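Local coordinates for protein PtLCIB4 H88A mutant (Phaeodactylum tricornutum, PDB 5B5Z) that probably works as a zinc-dependent beta-carbonic anhydrase of the LCIB family, interconverting carbon dioxide and bicarbonate, at residues S57-E62 with G113-V118. Numbering follows the deposited sequence.
With ZN (zinc ion), chain C.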
loop_
_atom_site.group_PDB
_atom_site.type_symbol
_atom_site.label_atom_id
_atom_site.label_comp_id
_atom_site.label_asym_id
_atom_site.label_seq_id
_atom_site.Cartn_x
_atom_site.Cartn_y
_atom_site.Cartn_z
ATOM N N SER A 57 8.040 1.159 -1.770
ATOM C CA SER A 57 7.871 1.241 -0.326
ATOM C C SER A 57 7.791 2.727 0.017
ATOM O O SER A 57 8.806 3.404 0.247
ATOM C CB SER A 57 9.019 0.549 0.420
ATOM O OG SER A 57 8.746 0.499 1.823
ATOM N N LEU A 58 6.569 3.225 -0.033
ATOM C CA LEU A 58 6.270 4.635 0.198
ATOM C C LEU A 58 5.146 4.744 1.220
ATOM O O LEU A 58 4.445 3.757 1.484
ATOM C CB LEU A 58 5.871 5.321 -1.115
ATOM C CG LEU A 58 6.923 5.255 -2.237
ATOM C CD1 LEU A 58 6.343 5.695 -3.606
ATOM C CD2 LEU A 58 8.154 6.090 -1.875
ATOM N N CYS A 59 4.956 5.931 1.795
ATOM C CA CYS A 59 3.933 6.087 2.834
ATOM C C CYS A 59 2.532 5.844 2.269
ATOM O O CYS A 59 2.240 6.128 1.091
ATOM C CB CYS A 59 4.001 7.492 3.478
ATOM S SG CYS A 59 2.873 7.686 4.891
ATOM N N SER A 60 1.668 5.321 3.124
ATOM C CA SER A 60 0.283 5.048 2.773
ATOM C C SER A 60 -0.511 6.322 2.458
ATOM O O SER A 60 -1.562 6.255 1.839
ATOM C CB SER A 60 -0.348 4.271 3.917
ATOM O OG SER A 60 0.038 4.834 5.148
ATOM N N ASP A 61 -0.012 7.476 2.911
ATOM C CA ASP A 61 -0.609 8.788 2.605
ATOM C C ASP A 61 -0.951 8.965 1.105
ATOM O O ASP A 61 -0.139 8.633 0.239
ATOM C CB ASP A 61 0.383 9.864 3.071
ATOM C CG ASP A 61 -0.225 11.254 3.172
ATOM O OD1 ASP A 61 -1.146 11.595 2.388
ATOM O OD2 ASP A 61 0.295 12.036 4.016
ATOM N N GLU A 62 -2.146 9.479 0.803
ATOM C CA GLU A 62 -2.564 9.686 -0.591
ATOM C C GLU A 62 -1.604 10.585 -1.371
ATOM O O GLU A 62 -1.492 10.465 -2.583
ATOM C CB GLU A 62 -3.980 10.287 -0.667
ATOM C CG GLU A 62 -4.154 11.632 0.042
ATOM C CD GLU A 62 -3.793 12.842 -0.815
ATOM O OE1 GLU A 62 -3.735 13.966 -0.262
ATOM O OE2 GLU A 62 -3.572 12.684 -2.034
ATOM N N GLY A 113 11.189 5.432 -0.000
ATOM C CA GLY A 113 11.590 6.686 0.586
ATOM C C GLY A 113 10.668 7.163 1.661
ATOM O O GLY A 113 9.526 6.726 1.798
ATOM N N SER A 114 11.189 8.114 2.422
ATOM C CA SER A 114 10.366 8.905 3.298
ATOM C C SER A 114 9.679 9.981 2.478
ATOM O O SER A 114 9.927 10.124 1.291
ATOM C CB SER A 114 11.229 9.553 4.375
ATOM O OG SER A 114 12.186 10.409 3.755
ATOM N N HIS A 115 8.812 10.752 3.103
ATOM C CA HIS A 115 8.285 11.922 2.395
ATOM C C HIS A 115 8.032 13.078 3.356
ATOM O O HIS A 115 8.020 12.905 4.576
ATOM C CB HIS A 115 7.005 11.580 1.601
ATOM C CG HIS A 115 5.776 11.426 2.439
ATOM N ND1 HIS A 115 4.655 12.214 2.277
ATOM C CD2 HIS A 115 5.486 10.561 3.437
ATOM C CE1 HIS A 115 3.736 11.848 3.157
ATOM N NE2 HIS A 115 4.203 10.835 3.860
ATOM N N VAL A 116 7.836 14.259 2.788
ATOM C CA VAL A 116 7.622 15.459 3.588
ATOM C C VAL A 116 6.879 16.485 2.746
ATOM O O VAL A 116 7.150 16.616 1.553
ATOM C CB VAL A 116 8.961 16.035 4.099
ATOM C CG1 VAL A 116 9.889 16.394 2.941
ATOM C CG2 VAL A 116 8.706 17.228 5.003
ATOM N N GLY A 117 5.930 17.178 3.364
ATOM C CA GLY A 117 5.216 18.254 2.701
ATOM C C GLY A 117 5.958 19.571 2.819
ATOM O O GLY A 117 6.656 19.815 3.799
ATOM N N VAL A 118 5.837 20.397 1.792
ATOM C CA VAL A 118 6.344 21.762 1.888
ATOM C C VAL A 118 5.230 22.664 1.355
ATOM O O VAL A 118 4.634 22.371 0.325
ATOM C CB VAL A 118 7.672 21.948 1.123
ATOM C CG1 VAL A 118 7.517 21.640 -0.368
ATOM C CG2 VAL A 118 8.210 23.375 1.355
HETATM ZN ZN ZN C . 3.348 9.825 5.465
HETATM O O HOH W 1 7.002 7.910 1.171
HETATM O O HOH W 2 1.830 10.941 5.829
#
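Cys59 and His115 meet through a zinc ion, Cys59 SG binding it at 2.3 Å and His115 NE2 at 2.1 Å. This is the tight end of the contact: Cys59 CB lies only 3.4 Å from His115 NE2, oblique to the imidazole. A chi1 of -174° carries Cys59 SG to the metal, and the sulfur also accepts a nearly straight hydrogen bond from Asp61 N (173°). Asp61 OD2 comes to the imidazole edge, 3.6 Å from His115 CE1, with the carboxylate perpendicular to the ring. Asp61 OD2 also accepts a hydrogen bond from the zinc-bound water (2.6 Å to its oxygen) and forms a salt bridge with Arg129, which may help fix the carboxylate beside the metal. The other ring nitrogen, His115 ND1, is hydrogen-bonded to Asn247 OD1, which should limit rotation of the ring. Cys139 completes a site of two cysteines and one histidine with water as fourth ligand, as in beta-carbonic anhydrases; Cys59 lies in the loop after strand 52-57, His115 near the end of the parallel neighbouring strand 107-117. Toward Gly113 the segments are joined more loosely. The Gly113 N to Ser57 O hydrogen bond (3.1 Å) continues the sheet, with Leu58 CD2 packed beside Gly113 N. Beyond it the backbones separate, and a water bridges the gap, accepting from Cys59 N and donating to Gly113 O.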